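N-acetylglucosamine-specific lectin (Saxidomus purpuratus, PDB 6A7T) binds N-acetylglucosamine as a bivalve C-type lectin whose sugar recognition does not depend on calcium. Local coordinates at residues D72-R75 with G76-A80; Y127-K131 with E132-Q136. All blocks are in the same frame, centred on the assembly; numbering follows the deposited sequence.

Contact 1. Residues D72-R75 with G76-A80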
ATOM      1  N   ASP A  72      -0.051  -8.025  10.129  1.00 13.22           N
ATOM      2  CA  ASP A  72       0.652  -7.304  11.188  1.00 13.60           C
ATOM      3  C   ASP A  72       0.049  -5.909  11.364  1.00 13.19           C
ATOM      4  O   ASP A  72      -0.170  -5.443  12.505  1.00 12.55           O
ATOM      5  CB  ASP A  72       2.176  -7.292  10.932  1.00 14.12           C
ATOM      6  CG  ASP A  72       2.897  -8.641  11.111  1.00 16.37           C
ATOM      7  OD1 ASP A  72       2.313  -9.587  11.693  1.00 16.56           O
ATOM      8  OD2 ASP A  72       4.083  -8.766  10.627  1.00 19.01           O
ATOM      9  N   PHE A  73      -0.193  -5.205  10.265  1.00 12.15           N
ATOM     10  CA  PHE A  73      -0.781  -3.919  10.289  1.00 11.48           C
ATOM     11  C   PHE A  73      -2.088  -3.996  11.074  1.00 10.81           C
ATOM     12  O   PHE A  73      -2.338  -3.194  11.944  1.00 11.37           O
ATOM     13  CB  PHE A  73      -1.025  -3.380   8.871  1.00 12.60           C
ATOM     14  CG  PHE A  73      -1.993  -2.240   8.837  1.00 12.48           C
ATOM     15  CD1 PHE A  73      -1.651  -1.000   9.357  1.00 14.08           C
ATOM     16  CD2 PHE A  73      -3.275  -2.428   8.325  1.00 13.47           C
ATOM     17  CE1 PHE A  73      -2.572   0.046   9.379  1.00 14.94           C
ATOM     18  CE2 PHE A  73      -4.184  -1.383   8.342  1.00 14.03           C
ATOM     19  CZ  PHE A  73      -3.830  -0.152   8.845  1.00 14.36           C
ATOM     20  N   ILE A  74      -2.973  -4.936  10.706  1.00 10.28           N
ATOM     21  CA  ILE A  74      -4.298  -5.005  11.329  1.00 10.54           C
ATOM     22  C   ILE A  74      -4.130  -5.258  12.825  1.00 10.77           C
ATOM     23  O   ILE A  74      -4.781  -4.597  13.636  1.00 10.21           O
ATOM     24  CB  ILE A  74      -5.159  -6.070  10.644  1.00 11.20           C
ATOM     25  CG1 ILE A  74      -5.503  -5.641   9.219  1.00 11.44           C
ATOM     26  CG2 ILE A  74      -6.391  -6.374  11.474  1.00 12.40           C
ATOM     27  CD1 ILE A  74      -5.999  -6.747   8.327  1.00 11.74           C
ATOM     28  N   ARG A  75      -3.264  -6.222  13.170  1.00 11.17           N
ATOM     29  CA  ARG A  75      -3.050  -6.569  14.556  1.00 12.26           C
ATOM     30  C   ARG A  75      -2.571  -5.330  15.316  1.00 11.84           C
ATOM     31  O   ARG A  75      -2.973  -5.126  16.468  1.00 12.03           O
ATOM     32  CB  ARG A  75      -2.090  -7.741  14.692  1.00 13.15           C
ATOM     33  CG  ARG A  75      -1.997  -8.222  16.137  1.00 14.35           C
ATOM     34  CD  ARG A  75      -1.113  -9.430  16.288  1.00 14.69           C
ATOM     35  NE  ARG A  75      -1.644 -10.589  15.610  1.00 13.48           N
ATOM     36  CZ  ARG A  75      -1.318 -11.005  14.402  1.00 13.33           C
ATOM     37  NH1 ARG A  75      -0.317 -10.479  13.733  1.00 12.47           N
ATOM     38  NH2 ARG A  75      -2.048 -11.978  13.876  1.00 15.55           N
ATOM     39  N   GLY A  76      -1.676  -4.560  14.690  1.00 11.58           N
ATOM     40  CA  GLY A  76      -1.161  -3.295  15.297  1.00 13.38           C
ATOM     41  C   GLY A  76      -2.249  -2.343  15.751  1.00 13.38           C
ATOM     42  O   GLY A  76      -2.131  -1.740  16.826  1.00 16.13           O
ATOM     43  N   VAL A  77      -3.318  -2.199  14.959  1.00 11.50           N
ATOM     44  CA  VAL A  77      -4.422  -1.334  15.287  1.00 10.75           C
ATOM     45  C   VAL A  77      -5.300  -1.991  16.361  1.00 11.17           C
ATOM     46  O   VAL A  77      -5.534  -1.394  17.440  1.00 10.65           O
ATOM     47  CB  VAL A  77      -5.236  -0.964  14.027  1.00 10.63           C
ATOM     48  CG1 VAL A  77      -6.424  -0.080  14.372  1.00 11.18           C
ATOM     49  CG2 VAL A  77      -4.363  -0.260  12.992  1.00 10.85           C
ATOM     50  N   ILE A  78      -5.794  -3.212  16.122  1.00 10.14           N
ATOM     51  CA  ILE A  78      -6.830  -3.746  17.007  1.00 11.28           C
ATOM     52  C   ILE A  78      -6.249  -4.115  18.391  1.00 11.86           C
ATOM     53  O   ILE A  78      -6.955  -4.054  19.370  1.00 11.71           O
ATOM     54  CB  ILE A  78      -7.601  -4.891  16.318  1.00 11.42           C
ATOM     55  CG1 ILE A  78      -6.744  -6.119  16.046  1.00 10.61           C
ATOM     56  CG2 ILE A  78      -8.233  -4.334  15.064  1.00 11.42           C
ATOM     57  CD1 ILE A  78      -7.437  -7.160  15.222  1.00 12.08           C
ATOM     58  N   SER A  79      -4.973  -4.500  18.467  1.00 13.19           N
ATOM     59  CA  SER A  79      -4.316  -4.889  19.753  1.00 14.56           C
ATOM     60  C   SER A  79      -4.089  -3.658  20.644  1.00 16.43           C
ATOM     61  O   SER A  79      -3.838  -3.824  21.856  1.00 18.95           O
ATOM     62  CB  SER A  79      -3.037  -5.629  19.524  1.00 14.76           C
ATOM     63  OG  SER A  79      -2.023  -4.746  19.063  1.00 15.75           O
ATOM     64  N   ALA A  80      -4.190  -2.453  20.082  1.00 17.34           N
ATOM     65  CA  ALA A  80      -3.909  -1.187  20.844  1.00 17.27           C
ATOM     66  C   ALA A  80      -5.156  -0.692  21.598  1.00 19.64           C
ATOM     67  O   ALA A  80      -5.082   0.352  22.281  1.00 22.96           O
ATOM     68  CB  ALA A  80      -3.411  -0.111  19.905  1.00 20.11           C
TER
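Ile74 and Ile78 lie side by side, one turn apart on the buried flank of the helix, and CG2 of Ile74 meets CD1 of Ile78 at 4.0 Å. Ile78 carries CG1 between its backbone N and carbonyl carbon (chi1 66°), which leaves CG1 of Ile78 3.5 Å from the O of Ile74. The same carbonyl accepts a nearly straight bond from the N of Ile78 (3.0 Å, 172° at the hydrogen), a bond the apolar branches cover. Next to them, in a less buried pair, CE1 of Phe73 stands 4.0 Å from CG2 of Val77, and the ring also stacks on Phe34. Branched aliphatic and aromatic side chains suit this flank because Phe41 and Tyr127 pack against it.

These pairs belong to the later part of helix 68-78, the second helix of the C-type lectin fold, whose earlier residue Glu70 binds calcium. On the solvent side packing gives way to polar contacts. Gly76, on this exposed side where the apolar flank calls for no side chain, donates its N to the O of Asp72 at 2.8 Å. Arg75 extends away before bending back, bringing NH1 to OD1 of Asp72 in a long salt bridge (3.4 Å), in the plane of the guanidinium; NH2 forms a salt bridge with OD2 of Asp71 and a hydrogen bond with the O of Trp135. Ser79 gives the O of Arg75 two bonds, from N at 2.9 Å and from OG at 2.8 Å, arriving from opposite faces of the carbonyl plane; serine suits the place because its chi1 (73°) turns the hydroxyl back onto that O.

Contact 2. Residues Y127-K131 with E132-Q136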
ATOM      1  N   TYR A 127     -11.004 -11.639  13.479  1.00 10.09           N
ATOM      2  CA  TYR A 127      -9.838 -11.604  14.398  1.00  9.54           C
ATOM      3  C   TYR A 127     -10.443 -11.736  15.781  1.00  9.48           C
ATOM      4  O   TYR A 127     -11.366 -11.022  16.105  1.00 10.35           O
ATOM      5  CB  TYR A 127      -9.051 -10.292  14.287  1.00  9.03           C
ATOM      6  CG  TYR A 127      -8.030 -10.279  13.195  1.00  8.94           C
ATOM      7  CD1 TYR A 127      -6.715 -10.693  13.376  1.00  9.28           C
ATOM      8  CD2 TYR A 127      -8.379  -9.830  11.923  1.00  8.71           C
ATOM      9  CE1 TYR A 127      -5.790 -10.668  12.346  1.00 10.24           C
ATOM     10  CE2 TYR A 127      -7.482  -9.860  10.874  1.00  9.19           C
ATOM     11  CZ  TYR A 127      -6.170 -10.265  11.069  1.00  9.96           C
ATOM     12  OH  TYR A 127      -5.285 -10.285  10.022  1.00 11.78           O
ATOM     13  N   LEU A 128      -9.858 -12.591  16.624  1.00 11.13           N
ATOM     14  CA  LEU A 128     -10.314 -12.778  17.984  1.00 11.83           C
ATOM     15  C   LEU A 128      -9.114 -12.685  18.926  1.00 12.10           C
ATOM     16  O   LEU A 128      -8.029 -13.143  18.540  1.00 11.82           O
ATOM     17  CB  LEU A 128     -10.909 -14.191  18.076  1.00 13.45           C
ATOM     18  CG  LEU A 128     -11.342 -14.677  19.456  1.00 13.64           C
ATOM     19  CD1 LEU A 128     -12.462 -13.858  20.073  1.00 13.68           C
ATOM     20  CD2 LEU A 128     -11.718 -16.161  19.407  1.00 14.57           C
ATOM     21  N   ASN A 129      -9.372 -12.124  20.107  1.00 12.54           N
ATOM     22  CA  ASN A 129      -8.409 -12.134  21.220  1.00 13.65           C
ATOM     23  C   ASN A 129      -9.072 -12.804  22.409  1.00 13.18           C
ATOM     24  O   ASN A 129      -9.831 -12.181  23.155  1.00 13.99           O
ATOM     25  CB  ASN A 129      -7.981 -10.710  21.528  1.00 13.35           C
ATOM     26  CG  ASN A 129      -6.919 -10.658  22.595  1.00 15.72           C
ATOM     27  OD1 ASN A 129      -6.011 -11.483  22.595  1.00 17.71           O
ATOM     28  ND2 ASN A 129      -7.044  -9.666  23.449  1.00 18.31           N
ATOM     29  N   TYR A 130      -8.821 -14.099  22.548  1.00 16.32           N
ATOM     30  CA  TYR A 130      -9.410 -14.860  23.636  1.00 17.29           C
ATOM     31  C   TYR A 130      -8.620 -16.156  23.853  1.00 19.77           C
ATOM     32  O   TYR A 130      -8.417 -16.973  22.950  1.00 18.76           O
ATOM     33  CB  TYR A 130     -10.901 -15.133  23.409  1.00 19.30           C
ATOM     34  CG  TYR A 130     -11.572 -15.833  24.570  1.00 19.71           C
ATOM     35  CD1 TYR A 130     -11.591 -15.266  25.832  1.00 21.17           C
ATOM     36  CD2 TYR A 130     -12.140 -17.084  24.415  1.00 21.90           C
ATOM     37  CE1 TYR A 130     -12.172 -15.914  26.908  1.00 22.63           C
ATOM     38  CE2 TYR A 130     -12.732 -17.746  25.479  1.00 23.79           C
ATOM     39  CZ  TYR A 130     -12.739 -17.166  26.731  1.00 24.99           C
ATOM     40  OH  TYR A 130     -13.325 -17.821  27.786  1.00 27.78           O
ATOM     41  N   LYS A 131      -8.116 -16.291  25.089  1.00 21.86           N
ATOM     42  CA  LYS A 131      -7.267 -17.402  25.502  1.00 24.82           C
ATOM     43  C   LYS A 131      -6.095 -17.572  24.515  1.00 23.31           C
ATOM     44  O   LYS A 131      -5.297 -16.675  24.358  1.00 24.00           O
ATOM     45  CB  LYS A 131      -8.154 -18.637  25.722  1.00 28.19           C
ATOM     46  CG  LYS A 131      -9.348 -18.382  26.643  1.00 29.37           C
ATOM     47  CD  LYS A 131      -9.974 -19.616  27.286  1.00 33.62           C
ATOM     48  CE  LYS A 131     -10.461 -20.632  26.277  1.00 34.67           C
ATOM     49  NZ  LYS A 131     -11.645 -21.377  26.785  1.00 40.15           N
ATOM     50  N   GLU A 132      -5.978 -18.758  23.901  1.00 21.35           N
ATOM     51  CA  GLU A 132      -4.852 -19.169  23.035  1.00 24.49           C
ATOM     52  C   GLU A 132      -4.843 -18.416  21.680  1.00 21.10           C
ATOM     53  O   GLU A 132      -3.842 -18.424  20.980  1.00 22.33           O
ATOM     54  CB  GLU A 132      -4.889 -20.699  22.853  1.00 29.53           C
ATOM     55  CG  GLU A 132      -6.132 -21.259  22.128  1.00 34.89           C
ATOM     56  CD  GLU A 132      -7.466 -21.279  22.883  1.00 41.32           C
ATOM     57  OE1 GLU A 132      -7.433 -21.344  24.137  1.00 43.05           O
ATOM     58  OE2 GLU A 132      -8.557 -21.214  22.218  1.00 36.41           O
ATOM     59  N   ILE A 133      -5.972 -17.812  21.290  1.00 18.52           N
ATOM     60  CA  ILE A 133      -6.078 -17.058  20.038  1.00 18.34           C
ATOM     61  C   ILE A 133      -5.736 -15.590  20.371  1.00 15.94           C
ATOM     62  O   ILE A 133      -6.503 -14.916  21.069  1.00 15.52           O
ATOM     63  CB  ILE A 133      -7.484 -17.262  19.438  1.00 19.70           C
ATOM     64  CG1 ILE A 133      -7.732 -18.745  19.145  1.00 22.60           C
ATOM     65  CG2 ILE A 133      -7.726 -16.395  18.224  1.00 20.65           C
ATOM     66  CD1 ILE A 133      -9.144 -19.096  18.712  1.00 24.55           C
ATOM     67  N   VAL A 134      -4.575 -15.135  19.899  1.00 15.60           N
ATOM     68  CA  VAL A 134      -4.036 -13.809  20.238  1.00 16.34           C
ATOM     69  C   VAL A 134      -4.085 -12.906  19.000  1.00 16.44           C
ATOM     70  O   VAL A 134      -3.083 -12.776  18.293  1.00 15.74           O
ATOM     71  CB  VAL A 134      -2.607 -13.941  20.794  1.00 20.04           C
ATOM     72  CG1 VAL A 134      -2.063 -12.621  21.306  1.00 20.90           C
ATOM     73  CG2 VAL A 134      -2.572 -14.990  21.875  1.00 20.99           C
ATOM     74  N   TRP A 135      -5.253 -12.285  18.757  1.00 14.58           N
ATOM     75  CA  TRP A 135      -5.453 -11.479  17.577  1.00 14.28           C
ATOM     76  C   TRP A 135      -5.103 -12.285  16.317  1.00 12.86           C
ATOM     77  O   TRP A 135      -4.275 -11.938  15.518  1.00 11.91           O
ATOM     78  CB  TRP A 135      -4.742 -10.123  17.679  1.00 14.70           C
ATOM     79  CG  TRP A 135      -5.373  -9.207  18.680  1.00 15.69           C
ATOM     80  CD1 TRP A 135      -4.741  -8.633  19.752  1.00 16.60           C
ATOM     81  CD2 TRP A 135      -6.748  -8.802  18.762  1.00 15.77           C
ATOM     82  NE1 TRP A 135      -5.620  -7.852  20.444  1.00 19.32           N
ATOM     83  CE2 TRP A 135      -6.859  -7.951  19.886  1.00 16.09           C
ATOM     84  CE3 TRP A 135      -7.895  -9.040  17.987  1.00 14.89           C
ATOM     85  CZ2 TRP A 135      -8.051  -7.320  20.225  1.00 15.43           C
ATOM     86  CZ3 TRP A 135      -9.081  -8.448  18.352  1.00 16.11           C
ATOM     87  CH2 TRP A 135      -9.169  -7.635  19.487  1.00 15.51           C
ATOM     88  N   GLN A 136      -5.800 -13.423  16.188  1.00 14.17           N
ATOM     89  CA  GLN A 136      -5.679 -14.333  15.052  1.00 14.19           C
ATOM     90  C   GLN A 136      -7.103 -14.693  14.623  1.00 12.00           C
ATOM     91  O   GLN A 136      -8.094 -14.424  15.344  1.00 13.87           O
ATOM     92  CB  GLN A 136      -4.859 -15.563  15.460  1.00 17.98           C
ATOM     93  CG  GLN A 136      -3.391 -15.263  15.689  1.00 17.92           C
ATOM     94  CD  GLN A 136      -2.726 -16.420  16.399  1.00 19.75           C
ATOM     95  OE1 GLN A 136      -3.124 -16.845  17.482  1.00 23.09           O
ATOM     96  NE2 GLN A 136      -1.755 -16.972  15.726  1.00 18.96           N
TER
HETATM   97  O   HOH W   1     -10.162 -19.078  22.155  1.00 21.62           O
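A beta hairpin with a type II' turn from Tyr130 to Ile133 and a G1 bulge opposite Leu128 makes up this contact. The N of Tyr130 bonds to the O of Ile133 at 2.9 Å, and the N of Ile133 returns to the O of Tyr130. Lys131, second in the turn, has a positive phi (52°), a conformation more often met at glycine. A water joins the O of Tyr130 to OE2 of Glu132, a polar residue suited to the exposed turn. The N of Leu128 donates to the O of Gln136 (2.8 Å), while Trp135 and Gln136 face Leu128 in the bulge.

The backbone sets CB of Asn129 3.5 Å from the centroid of the six-membered ring of Trp135, a CH-pi contact over the face. With CG anti to the backbone N (chi1 -176°), the amide lies along the broad indole near NE1 and CE2, planes 23° apart. CB of Leu128 lies 3.9 Å from CG2 of Ile133 on the other face of the sheet, beside Asn138 of the N-acetylglucosamine site, which holds no sugar in this chain. Tyr127 and Trp135 pack on Ile78 of helix 68-78, and strand 124-130 pairs with strand 86-94.

From the N terminus the chain first meets contact 1, local to the later part of helix 68-78, then runs through strands 86-94 and 99-102 and the long loop holding Arg117 before strand 124-130 leads into contact 2. The two are in series, neither enclosing the other, and each closes over a few residues: one by helical turns, the other by a hairpin. They meet in space with centres about 12 Å apart. CD1 of Ile78 packs 3.4 Å from CE3 of Trp135, and NH2 of Arg75 probably bonds to the O of Trp135 at 2.8 Å. Helix 68-78 is thereby joined to the sheet that contains strands 124-130 and 136-140.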